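Local coordinates for aromatic-L-amino-acid decarboxylase (Catharanthus roseus, PDB 6EEW), which catalyses the pyridoxal 5'-phosphate-dependent decarboxylation of L-tryptophan to tryptamine and of 5-hydroxy-L-tryptophan to serotonin, working as a homodimer, at residues L111-S116 and S375-L380; V162-T167 and T328-K333; A257-T262 and V286-A291; T265-V270 and R420-V425. All coordinates share one frame; numbering follows the deposited sequence.

All four contacts are largely buried, but they lie in different parts of the fold. Contacts 2 and 3 belong to one seven-stranded sheet, the first an antiparallel pair at its edge, the second a parallel pair near its middle; they touch where T167 packs on D287 and A289. Contact 1 is a helix pair beside that sheet, packed on contact 2 through S375 and L378; contacts 1 and 2 both reach the second subunit. In contact 4 a loop after strand 251-258 meets the turn and first residues of strand 424-429, part of a separate four-stranded sheet; its D268 and A266 meet contact 3 through probable hydrogen bonds. Backbone bonds dominate contacts 2 and 3, a salt bridge and leucine packing contact 1, one amide and a water contact 4.

Contact 1: L111-S116 and S375-L380; sequences LGEMLS and SLKLWL
K377 and E113 meet in a salt bridge, NZ standing 2.7 Å from OE2 and approaching the lone pair of that oxygen directed away from the other carboxylate oxygen. The two side chains run side by side in the same direction, and their aliphatic parts also touch, with E113 CG 3.9 Å from K377 CD. Close to the backbone the fit depends on G112: its CA lies 3.7 Å from K377 CB, and a side chain there would run into K377 CA. On the other flank L376 extends CD2 toward helix 107-119, 3.5 Å from CG of L115, whose side chain it crosses at about a right angle. With CG anti to the backbone N (chi1 -177°), L376 also brings CD2 to 3.6 Å from S116 N. L380 CD2 rests against G112 N at 3.7 Å. Further out, NZ of K377 donates to the carbonyl oxygens of Y324 and D326, and S116 OG is bonded to F373 O. Were E113 an alanine, the buried ammonium of K377 would probably lose its carboxylate partner and be left with those two carbonyls. L111 and L115 also pack on M34 and I81 of the second subunit. The axes of 111-116 and 375-380 approach to 7.8 Å at 149°, a close packing of antiparallel-leaning helices at a glycine, beside the dimer interface.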
loop_
_atom_site.group_PDB
_atom_site.type_symbol
_atom_site.label_atom_id
_atom_site.label_comp_id
_atom_site.label_asym_id
_atom_site.label_seq_id
_atom_site.Cartn_x
_atom_site.Cartn_y
_atom_site.Cartn_z
ATOM N N LEU A 111 -15.915 5.482 -8.681
ATOM C CA LEU A 111 -15.744 5.112 -10.074
ATOM C C LEU A 111 -14.268 4.944 -10.396
ATOM O O LEU A 111 -13.879 4.001 -11.092
ATOM C CB LEU A 111 -16.365 6.172 -10.974
ATOM C CG LEU A 111 -17.874 6.380 -10.784
ATOM C CD1 LEU A 111 -18.397 7.354 -11.814
ATOM C CD2 LEU A 111 -18.608 5.059 -10.873
ATOM N N GLY A 112 -13.431 5.839 -9.871
ATOM C CA GLY A 112 -11.999 5.707 -10.094
ATOM C C GLY A 112 -11.439 4.426 -9.507
ATOM O O GLY A 112 -10.587 3.775 -10.109
ATOM N N GLU A 113 -11.900 4.062 -8.315
ATOM C CA GLU A 113 -11.480 2.815 -7.695
ATOM C C GLU A 113 -11.898 1.617 -8.537
ATOM O O GLU A 113 -11.080 0.736 -8.831
ATOM C CB GLU A 113 -12.055 2.716 -6.285
ATOM C CG GLU A 113 -11.221 3.469 -5.259
ATOM C CD GLU A 113 -9.970 2.686 -4.823
ATOM O OE1 GLU A 113 -9.878 1.476 -5.147
ATOM O OE2 GLU A 113 -9.078 3.276 -4.164
ATOM N N MET A 114 -13.175 1.568 -8.928
ATOM C CA MET A 114 -13.663 0.465 -9.748
ATOM C C MET A 114 -12.824 0.309 -11.002
ATOM O O MET A 114 -12.364 -0.791 -11.325
ATOM C CB MET A 114 -15.121 0.685 -10.122
ATOM C CG MET A 114 -16.094 0.572 -8.973
ATOM S SD MET A 114 -17.777 0.869 -9.553
ATOM C CE MET A 114 -18.036 -0.556 -10.612
ATOM N N LEU A 115 -12.656 1.401 -11.747
ATOM C CA LEU A 115 -11.945 1.332 -13.017
ATOM C C LEU A 115 -10.474 1.010 -12.810
ATOM O O LEU A 115 -9.914 0.160 -13.515
ATOM C CB LEU A 115 -12.122 2.646 -13.767
ATOM C CG LEU A 115 -11.563 2.860 -15.170
ATOM C CD1 LEU A 115 -12.018 1.769 -16.117
ATOM C CD2 LEU A 115 -11.968 4.243 -15.674
ATOM N N SER A 116 -9.834 1.663 -11.832
ATOM C CA SER A 116 -8.429 1.418 -11.558
ATOM C C SER A 116 -8.195 -0.044 -11.230
ATOM O O SER A 116 -7.197 -0.641 -11.660
ATOM C CB SER A 116 -7.981 2.305 -10.397
ATOM O OG SER A 116 -6.690 1.937 -9.951
ATOM N N SER A 375 -3.661 7.229 -9.621
ATOM C CA SER A 375 -3.995 8.620 -9.901
ATOM C C SER A 375 -5.366 8.782 -10.541
ATOM O O SER A 375 -5.920 9.895 -10.529
ATOM C CB SER A 375 -2.933 9.226 -10.822
ATOM O OG SER A 375 -2.929 8.556 -12.082
ATOM N N LEU A 376 -5.928 7.697 -11.083
ATOM C CA LEU A 376 -7.175 7.797 -11.833
ATOM C C LEU A 376 -8.283 8.394 -10.976
ATOM O O LEU A 376 -8.997 9.308 -11.401
ATOM C CB LEU A 376 -7.595 6.414 -12.329
ATOM C CG LEU A 376 -8.845 6.343 -13.203
ATOM C CD1 LEU A 376 -8.611 7.018 -14.584
ATOM C CD2 LEU A 376 -9.325 4.889 -13.348
ATOM N N LYS A 377 -8.462 7.864 -9.769
ATOM C CA LYS A 377 -9.565 8.334 -8.951
ATOM C C LYS A 377 -9.359 9.786 -8.527
ATOM O O LYS A 377 -10.331 10.542 -8.451
ATOM C CB LYS A 377 -9.744 7.410 -7.744
ATOM C CG LYS A 377 -8.603 7.438 -6.731
ATOM C CD LYS A 377 -8.976 6.595 -5.516
ATOM C CE LYS A 377 -7.834 6.460 -4.519
ATOM N NZ LYS A 377 -8.234 5.641 -3.304
ATOM N N LEU A 378 -8.112 10.209 -8.287
ATOM C CA LEU A 378 -7.875 11.621 -7.971
ATOM C C LEU A 378 -8.245 12.516 -9.148
ATOM O O LEU A 378 -8.910 13.548 -8.978
ATOM C CB LEU A 378 -6.417 11.859 -7.594
ATOM C CG LEU A 378 -5.965 11.693 -6.147
ATOM C CD1 LEU A 378 -4.589 12.349 -6.008
ATOM C CD2 LEU A 378 -6.973 12.294 -5.167
ATOM N N TRP A 379 -7.777 12.154 -10.346
ATOM C CA TRP A 379 -8.162 12.860 -11.562
ATOM C C TRP A 379 -9.673 12.978 -11.665
ATOM O O TRP A 379 -10.203 14.057 -11.955
ATOM C CB TRP A 379 -7.594 12.131 -12.773
ATOM C CG TRP A 379 -7.745 12.829 -14.087
ATOM C CD1 TRP A 379 -7.378 14.107 -14.390
ATOM C CD2 TRP A 379 -8.248 12.257 -15.308
ATOM N NE1 TRP A 379 -7.649 14.377 -15.719
ATOM C CE2 TRP A 379 -8.177 13.254 -16.301
ATOM C CE3 TRP A 379 -8.764 10.999 -15.650
ATOM C CZ2 TRP A 379 -8.593 13.029 -17.611
ATOM C CZ3 TRP A 379 -9.178 10.777 -16.949
ATOM C CH2 TRP A 379 -9.091 11.787 -17.915
ATOM N N LEU A 380 -10.385 11.868 -11.447
ATOM C CA LEU A 380 -11.836 11.923 -11.550
ATOM C C LEU A 380 -12.422 12.828 -10.481
ATOM O O LEU A 380 -13.389 13.527 -10.748
ATOM C CB LEU A 380 -12.457 10.529 -11.454
ATOM C CG LEU A 380 -12.739 9.808 -12.784
ATOM C CD1 LEU A 380 -11.445 9.719 -13.584
ATOM C CD2 LEU A 380 -13.307 8.419 -12.544
#

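Contact 2: V162-T167 and T328-K333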
loop_
_atom_site.group_PDB
_atom_site.type_symbol
_atom_site.label_atom_id
_atom_site.label_comp_id
_atom_site.label_asym_id
_atom_site.label_seq_id
_atom_site.Cartn_x
_atom_site.Cartn_y
_atom_site.Cartn_z
ATOM N N VAL A 162 4.650 11.878 -5.780
ATOM C CA VAL A 162 4.195 10.516 -5.969
ATOM C C VAL A 162 3.013 10.257 -5.037
ATOM O O VAL A 162 2.977 10.742 -3.902
ATOM C CB VAL A 162 5.359 9.520 -5.734
ATOM C CG1 VAL A 162 5.993 9.710 -4.339
ATOM C CG2 VAL A 162 4.880 8.113 -5.927
ATOM N N ILE A 163 2.055 9.479 -5.522
ATOM C CA ILE A 163 0.939 9.002 -4.712
ATOM C C ILE A 163 1.363 7.712 -4.024
ATOM O O ILE A 163 1.559 6.685 -4.676
ATOM C CB ILE A 163 -0.316 8.786 -5.561
ATOM C CG1 ILE A 163 -0.688 10.074 -6.279
ATOM C CG2 ILE A 163 -1.455 8.234 -4.696
ATOM C CD1 ILE A 163 -1.903 9.916 -7.245
ATOM N N GLN A 164 1.533 7.784 -2.710
ATOM C CA GLN A 164 1.767 6.646 -1.842
ATOM C C GLN A 164 0.442 6.173 -1.243
ATOM O O GLN A 164 -0.630 6.743 -1.482
ATOM C CB GLN A 164 2.764 7.032 -0.747
ATOM C CG GLN A 164 4.059 7.617 -1.278
ATOM C CD GLN A 164 5.129 6.574 -1.479
ATOM O OE1 GLN A 164 4.937 5.410 -1.138
ATOM N NE2 GLN A 164 6.262 6.978 -2.038
ATOM N N ASN A 165 0.521 5.101 -0.460
ATOM C CA ASN A 165 -0.657 4.568 0.213
ATOM C C ASN A 165 -0.942 5.296 1.519
ATOM O O ASN A 165 -2.103 5.565 1.842
ATOM C CB ASN A 165 -0.456 3.079 0.511
ATOM C CG ASN A 165 -0.537 2.212 -0.732
ATOM O OD1 ASN A 165 -1.443 2.356 -1.542
ATOM N ND2 ASN A 165 0.434 1.332 -0.899
ATOM N N THR A 166 0.095 5.602 2.295
ATOM C CA THR A 166 -0.094 5.996 3.680
ATOM C C THR A 166 0.799 7.183 3.992
ATOM O O THR A 166 1.694 7.548 3.221
ATOM C CB THR A 166 0.232 4.862 4.664
ATOM O OG1 THR A 166 1.640 4.592 4.638
ATOM C CG2 THR A 166 -0.514 3.590 4.302
ATOM N N THR A 167 0.531 7.805 5.136
ATOM C CA THR A 167 1.473 8.793 5.640
ATOM C C THR A 167 2.719 8.114 6.182
ATOM O O THR A 167 3.836 8.609 5.998
ATOM C CB THR A 167 0.805 9.652 6.710
ATOM O OG1 THR A 167 -0.285 10.348 6.105
ATOM C CG2 THR A 167 1.788 10.675 7.271
ATOM N N THR A 328 -2.471 8.774 -0.450
ATOM C CA THR A 328 -1.627 9.784 0.172
ATOM C C THR A 328 -0.744 10.427 -0.888
ATOM O O THR A 328 -0.193 9.729 -1.735
ATOM C CB THR A 328 -0.802 9.160 1.278
ATOM O OG1 THR A 328 -1.682 8.873 2.365
ATOM C CG2 THR A 328 0.297 10.087 1.723
ATOM N N CYS A 329 -0.665 11.752 -0.895
ATOM C CA CYS A 329 0.161 12.479 -1.845
ATOM C C CYS A 329 1.418 12.961 -1.155
ATOM O O CYS A 329 1.356 13.494 -0.039
ATOM C CB CYS A 329 -0.581 13.678 -2.435
ATOM S SG CYS A 329 -2.084 13.264 -3.285
ATOM N N LEU A 330 2.549 12.798 -1.838
ATOM C CA LEU A 330 3.849 13.195 -1.324
ATOM C C LEU A 330 4.545 14.016 -2.391
ATOM O O LEU A 330 4.596 13.606 -3.557
ATOM C CB LEU A 330 4.700 11.990 -0.968
ATOM C CG LEU A 330 6.170 12.214 -0.621
ATOM C CD1 LEU A 330 6.311 12.866 0.749
ATOM C CD2 LEU A 330 6.891 10.880 -0.683
ATOM N N TRP A 331 4.964 15.216 -2.023
ATOM C CA TRP A 331 5.784 16.058 -2.868
ATOM C C TRP A 331 7.178 16.197 -2.270
ATOM O O TRP A 331 7.345 16.291 -1.043
ATOM C CB TRP A 331 5.165 17.440 -3.037
ATOM C CG TRP A 331 3.886 17.510 -3.807
ATOM C CD1 TRP A 331 3.729 17.766 -5.144
ATOM C CD2 TRP A 331 2.574 17.384 -3.267
ATOM N NE1 TRP A 331 2.385 17.807 -5.464
ATOM C CE2 TRP A 331 1.660 17.573 -4.325
ATOM C CE3 TRP A 331 2.082 17.130 -1.985
ATOM C CZ2 TRP A 331 0.293 17.500 -4.142
ATOM C CZ3 TRP A 331 0.725 17.045 -1.806
ATOM C CH2 TRP A 331 -0.160 17.226 -2.881
ATOM N N VAL A 332 8.170 16.258 -3.152
ATOM C CA VAL A 332 9.565 16.362 -2.760
ATOM C C VAL A 332 10.229 17.403 -3.644
ATOM O O VAL A 332 10.045 17.409 -4.870
ATOM C CB VAL A 332 10.294 15.012 -2.844
ATOM C CG1 VAL A 332 11.740 15.193 -2.500
ATOM C CG2 VAL A 332 9.657 14.050 -1.878
ATOM N N LYS A 333 10.996 18.287 -3.009
ATOM C CA LYS A 333 11.626 19.388 -3.719
ATOM C C LYS A 333 12.848 18.915 -4.493
ATOM O O LYS A 333 13.174 19.490 -5.541
ATOM C CB LYS A 333 11.995 20.493 -2.726
ATOM C CG LYS A 333 12.406 21.806 -3.360
ATOM C CD LYS A 333 12.470 22.905 -2.307
ATOM C CE LYS A 333 13.524 22.604 -1.264
ATOM N NZ LYS A 333 13.496 23.616 -0.172
#
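T328 fits its side chain into the turn by which 162-167 leaves the sheet. Its CB lies 3.6 Å from T166 O. At the branch, CG2 is anti to the backbone N and comes to 3.3 Å from T166 O as well, while OG1, beside the backbone N (chi1 -72°), lies a long 3.4 Å from N165 O, at best a weak bond; the stronger partner of this hydroxyl is S316 OG. The backbone of T328 is paired with Q164: T328 N donates to Q164 O, and the return bond from Q164 N to T328 O is weak. T328 O also receives a CA-H contact from I163. At the next hydrogen-bonded pair, two residues along, V162 and L330 exchange two bonds, the one from V162 N to L330 O measuring 2.8 Å. On the face bearing V162, Q164 and L330, the side chains of V162 and L330 lie side by side, with V162 CG1 3.9 Å from L330 CD2. Past the strand, T166 caps helix 167-186 through its OG1, bonded to E169 N, and T167 N reaches a phosphate oxygen of the cofactor-modified lysine at position 319. In this mixed seven-stranded sheet of the fold type I pyridoxal-phosphate enzymes, strand 328-332 runs antiparallel to both its neighbours, and strand 160-164, outermost within the chain, leads into the phosphate-binding helix start.

Contact 3: A257-T262 and V286-A291; sequences ATLGTT and VDAAYA. With TRP (tryptophan), chain E.
A257 and V286 pair in parallel within a beta-alpha-beta unit, strand 251-258, helix 270-280 and strand 283-287, in the large domain of a fold type I pyridoxal-phosphate enzyme. Backbone bonds set the register: D287 N donates to A257 O at 2.9 Å, and L259 N to D287 O at 3.0 Å. A257 O also takes a CA-H contact from V286.

Among the apolar contacts, A257 and V286 pack on L273 and V270 of helix 270-280. Beyond the strand, L259 CB meets A288 CB at 4.1 Å and, more loosely, V286 CG1.

G260 has a positive phi (99°), and a CB there would collide with that of A291. Among the polar side chains, A289 N donates weakly to D287 OD1, while OD2 of D287 lies close to the ring nitrogen of the cofactor on the modified lysine at position 319. Y290 is stacked with F101 and W320.

Substrate contact falls to T262, beyond the strand end: its OG1 lies between the backbone N and the carbonyl carbon (chi1 52°), which leaves CG2 anti to the carbonyl carbon, and T262 CG2 lies 3.1 Å from N of the bound tryptophan.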
loop_
_atom_site.group_PDB
_atom_site.type_symbol
_atom_site.label_atom_id
_atom_site.label_comp_id
_atom_site.label_asym_id
_atom_site.label_seq_id
_atom_site.Cartn_x
_atom_site.Cartn_y
_atom_site.Cartn_z
ATOM N N ALA A 257 7.414 18.235 10.920
ATOM C CA ALA A 257 6.505 19.287 11.352
ATOM C C ALA A 257 5.080 18.891 10.974
ATOM O O ALA A 257 4.783 18.668 9.792
ATOM C CB ALA A 257 6.888 20.619 10.715
ATOM N N THR A 258 4.197 18.848 11.969
ATOM C CA THR A 258 2.832 18.369 11.800
ATOM C C THR A 258 1.843 19.524 11.685
ATOM O O THR A 258 1.778 20.398 12.561
ATOM C CB THR A 258 2.431 17.482 12.968
ATOM O OG1 THR A 258 3.439 16.489 13.164
ATOM C CG2 THR A 258 1.088 16.819 12.683
ATOM N N LEU A 259 1.077 19.511 10.597
ATOM C CA LEU A 259 -0.005 20.446 10.337
ATOM C C LEU A 259 -1.311 19.705 10.610
ATOM O O LEU A 259 -1.887 19.076 9.725
ATOM C CB LEU A 259 0.076 20.962 8.911
ATOM C CG LEU A 259 -0.617 22.287 8.655
ATOM C CD1 LEU A 259 -0.011 23.353 9.560
ATOM C CD2 LEU A 259 -0.470 22.663 7.198
ATOM N N GLY A 260 -1.765 19.758 11.859
ATOM C CA GLY A 260 -3.002 19.109 12.245
ATOM C C GLY A 260 -2.780 17.773 12.916
ATOM O O GLY A 260 -3.049 16.717 12.335
ATOM N N THR A 261 -2.288 17.810 14.151
ATOM C CA THR A 261 -2.029 16.577 14.871
ATOM C C THR A 261 -3.315 15.782 15.094
ATOM O O THR A 261 -4.423 16.325 15.091
ATOM C CB THR A 261 -1.342 16.877 16.200
ATOM O OG1 THR A 261 -2.238 17.618 17.041
ATOM C CG2 THR A 261 -0.064 17.667 15.943
ATOM N N THR A 262 -3.142 14.468 15.304
ATOM C CA THR A 262 -4.279 13.566 15.437
ATOM C C THR A 262 -5.081 13.853 16.695
ATOM O O THR A 262 -6.306 13.700 16.691
ATOM C CB THR A 262 -3.805 12.100 15.458
ATOM O OG1 THR A 262 -2.786 11.936 16.449
ATOM C CG2 THR A 262 -3.241 11.666 14.095
ATOM N N VAL A 286 6.747 18.139 6.104
ATOM C CA VAL A 286 5.483 18.593 6.656
ATOM C C VAL A 286 4.469 17.478 6.452
ATOM O O VAL A 286 4.119 17.132 5.313
ATOM C CB VAL A 286 5.034 19.913 6.026
ATOM C CG1 VAL A 286 3.646 20.261 6.491
ATOM C CG2 VAL A 286 6.022 21.014 6.422
ATOM N N ASP A 287 4.032 16.903 7.576
ATOM C CA ASP A 287 2.952 15.918 7.596
ATOM C C ASP A 287 1.640 16.688 7.686
ATOM O O ASP A 287 1.289 17.220 8.743
ATOM C CB ASP A 287 3.102 14.955 8.769
ATOM C CG ASP A 287 1.924 13.984 8.880
ATOM O OD1 ASP A 287 1.166 13.830 7.890
ATOM O OD2 ASP A 287 1.756 13.359 9.950
ATOM N N ALA A 288 0.931 16.772 6.565
ATOM C CA ALA A 288 -0.382 17.392 6.557
ATOM C C ALA A 288 -1.420 16.357 6.164
ATOM O O ALA A 288 -2.216 16.591 5.249
ATOM C CB ALA A 288 -0.414 18.593 5.609
ATOM N N ALA A 289 -1.396 15.197 6.827
ATOM C CA ALA A 289 -2.310 14.127 6.446
ATOM C C ALA A 289 -3.748 14.627 6.395
ATOM O O ALA A 289 -4.431 14.494 5.374
ATOM C CB ALA A 289 -2.197 12.960 7.420
ATOM N N TYR A 290 -4.206 15.262 7.469
ATOM C CA TYR A 290 -5.602 15.695 7.529
ATOM C C TYR A 290 -5.767 17.127 7.028
ATOM O O TYR A 290 -6.453 17.359 6.026
ATOM C CB TYR A 290 -6.145 15.535 8.959
ATOM C CG TYR A 290 -7.370 16.362 9.308
ATOM C CD1 TYR A 290 -8.638 15.982 8.879
ATOM C CD2 TYR A 290 -7.263 17.509 10.099
ATOM C CE1 TYR A 290 -9.765 16.729 9.209
ATOM C CE2 TYR A 290 -8.394 18.281 10.432
ATOM C CZ TYR A 290 -9.631 17.879 9.984
ATOM O OH TYR A 290 -10.743 18.611 10.308
ATOM N N ALA A 291 -5.114 18.090 7.693
ATOM C CA ALA A 291 -5.400 19.504 7.454
ATOM C C ALA A 291 -4.901 20.003 6.100
ATOM O O ALA A 291 -5.432 20.989 5.587
ATOM C CB ALA A 291 -4.779 20.362 8.565
HETATM N N TRP E . -5.662 10.000 13.232
HETATM C CA TRP E . -6.506 9.074 13.971
HETATM C C TRP E . -5.693 8.212 14.935
HETATM O O TRP E . -5.471 7.025 14.689
HETATM C CB TRP E . -7.298 8.198 12.997
HETATM C CG TRP E . -6.515 7.651 11.823
HETATM C CD1 TRP E . -5.244 7.155 11.836
HETATM C CD2 TRP E . -6.968 7.555 10.458
HETATM N NE1 TRP E . -4.877 6.760 10.567
HETATM C CE2 TRP E . -5.918 6.993 9.707
HETATM C CE3 TRP E . -8.159 7.892 9.804
HETATM C CZ2 TRP E . -6.021 6.759 8.340
HETATM C CZ3 TRP E . -8.260 7.659 8.447
HETATM C CH2 TRP E . -7.200 7.099 7.729
HETATM O OXT TRP E . -5.251 8.681 15.991
#

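Contact 4: T265-V270 and R420-V425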
loop_
_atom_site.group_PDB
_atom_site.type_symbol
_atom_site.label_atom_id
_atom_site.label_comp_id
_atom_site.label_asym_id
_atom_site.label_seq_id
_atom_site.Cartn_x
_atom_site.Cartn_y
_atom_site.Cartn_z
ATOM N N THR A 265 -5.464 18.480 16.463
ATOM C CA THR A 265 -5.141 19.249 15.261
ATOM C C THR A 265 -4.359 20.508 15.627
ATOM O O THR A 265 -4.638 21.607 15.141
ATOM C CB THR A 265 -6.385 19.577 14.425
ATOM O OG1 THR A 265 -7.362 20.281 15.205
ATOM C CG2 THR A 265 -7.001 18.318 13.863
ATOM N N ALA A 266 -3.388 20.346 16.527
ATOM C CA ALA A 266 -2.361 21.364 16.709
ATOM C C ALA A 266 -1.662 21.639 15.380
ATOM O O ALA A 266 -1.749 20.863 14.429
ATOM C CB ALA A 266 -1.343 20.918 17.758
ATOM N N THR A 267 -0.995 22.786 15.300
ATOM C CA THR A 267 -0.340 23.211 14.065
ATOM C C THR A 267 1.080 23.655 14.375
ATOM O O THR A 267 1.283 24.610 15.135
ATOM C CB THR A 267 -1.109 24.360 13.388
ATOM O OG1 THR A 267 -1.337 25.405 14.336
ATOM C CG2 THR A 267 -2.446 23.911 12.851
ATOM N N ASP A 268 2.042 22.975 13.799
ATOM C CA ASP A 268 3.413 23.442 13.941
ATOM C C ASP A 268 3.675 24.555 12.941
ATOM O O ASP A 268 3.223 24.469 11.796
ATOM C CB ASP A 268 4.398 22.298 13.719
ATOM C CG ASP A 268 4.206 21.166 14.704
ATOM O OD1 ASP A 268 4.033 21.452 15.910
ATOM O OD2 ASP A 268 4.210 19.993 14.262
ATOM N N PRO A 269 4.420 25.595 13.334
ATOM C CA PRO A 269 4.585 26.766 12.458
ATOM C C PRO A 269 5.604 26.472 11.369
ATOM O O PRO A 269 6.812 26.436 11.619
ATOM C CB PRO A 269 5.065 27.860 13.429
ATOM C CG PRO A 269 5.806 27.115 14.491
ATOM C CD PRO A 269 5.110 25.763 14.624
ATOM N N VAL A 270 5.111 26.258 10.148
ATOM C CA VAL A 270 5.996 25.900 9.042
ATOM C C VAL A 270 7.024 26.993 8.787
ATOM O O VAL A 270 8.205 26.709 8.553
ATOM C CB VAL A 270 5.171 25.599 7.777
ATOM C CG1 VAL A 270 6.079 25.525 6.571
ATOM C CG2 VAL A 270 4.398 24.296 7.947
ATOM N N ARG A 420 -10.325 25.574 18.019
ATOM C CA ARG A 420 -10.733 24.799 16.853
ATOM C C ARG A 420 -10.075 25.401 15.618
ATOM O O ARG A 420 -10.446 26.498 15.194
ATOM C CB ARG A 420 -12.256 24.796 16.721
ATOM C CG ARG A 420 -12.763 24.127 15.444
ATOM C CD ARG A 420 -14.112 24.674 14.987
ATOM N NE ARG A 420 -14.051 26.107 14.735
ATOM C CZ ARG A 420 -13.518 26.661 13.652
ATOM N NH1 ARG A 420 -12.982 25.908 12.703
ATOM N NH2 ARG A 420 -13.502 27.974 13.525
ATOM N N ASN A 421 -9.097 24.690 15.042
ATOM C CA ASN A 421 -8.394 25.171 13.857
ATOM C C ASN A 421 -9.057 24.748 12.557
ATOM O O ASN A 421 -8.944 25.454 11.552
ATOM C CB ASN A 421 -6.962 24.633 13.834
ATOM C CG ASN A 421 -6.149 25.059 15.035
ATOM O OD1 ASN A 421 -6.149 26.231 15.418
ATOM N ND2 ASN A 421 -5.451 24.100 15.641
ATOM N N PHE A 422 -9.711 23.596 12.541
ATOM C CA PHE A 422 -10.295 23.064 11.320
ATOM C C PHE A 422 -11.674 22.490 11.621
ATOM O O PHE A 422 -12.587 23.221 12.015
ATOM C CB PHE A 422 -9.360 22.005 10.717
ATOM C CG PHE A 422 -7.949 22.497 10.495
ATOM C CD1 PHE A 422 -7.621 23.216 9.354
ATOM C CD2 PHE A 422 -6.963 22.272 11.437
ATOM C CE1 PHE A 422 -6.324 23.676 9.144
ATOM C CE2 PHE A 422 -5.668 22.724 11.234
ATOM C CZ PHE A 422 -5.352 23.430 10.076
ATOM N N SER A 423 -11.841 21.180 11.433
ATOM C CA SER A 423 -13.138 20.535 11.587
ATOM C C SER A 423 -13.269 19.763 12.898
ATOM O O SER A 423 -14.323 19.165 13.151
ATOM C CB SER A 423 -13.409 19.610 10.401
ATOM O OG SER A 423 -14.558 18.838 10.657
ATOM N N LEU A 424 -12.222 19.725 13.715
ATOM C CA LEU A 424 -12.216 18.923 14.935
ATOM C C LEU A 424 -12.412 19.843 16.125
ATOM O O LEU A 424 -11.684 20.829 16.265
ATOM C CB LEU A 424 -10.904 18.143 15.085
ATOM C CG LEU A 424 -10.577 17.720 16.516
ATOM C CD1 LEU A 424 -11.574 16.687 17.025
ATOM C CD2 LEU A 424 -9.150 17.205 16.617
ATOM N N VAL A 425 -13.371 19.501 16.988
ATOM C CA VAL A 425 -13.696 20.292 18.176
ATOM C C VAL A 425 -13.334 19.476 19.413
ATOM O O VAL A 425 -13.875 18.385 19.623
ATOM C CB VAL A 425 -15.185 20.685 18.197
ATOM C CG1 VAL A 425 -15.518 21.566 19.405
ATOM C CG2 VAL A 425 -15.579 21.347 16.910
HETATM O O HOH W 1 -10.147 21.574 14.386
#
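Water 1 is gripped from both segments: it donates to T265 OG1 at 3.2 Å and accepts from F422 N. It also donates to L424 O, in a bond that is notably short. The direct bond across the contact comes from N421, whose ND2 donates to T265 O over 2.7 Å. That oxygen lies close to the plane of the N421 amide, but the donor is tilted 30° from the carbonyl plane. With an alanine in place of N421, T265 O would probably lose its amide donor and the two segments their direct hydrogen bond. Around these polar atoms the contacts are apolar. CG2 of T265, anti to the carbonyl carbon, lies 3.7 Å from L424 CD2. T267 brings CG2 to 3.8 Å from F422 CE2, at the edge of the ring and near its plane, and T265 CB sits along the same rim. Within 420-425, R420 NH1 bonds to F422 O in the guanidinium plane, while its NE pairs with E405. The F422 ring also meets Y303 and A291. The loop before helix 270-280 and the entry to strand 424-429 are thus joined without strand pairing between them: one amide serves T265 O, and one shared water serves F422 N and L424 O.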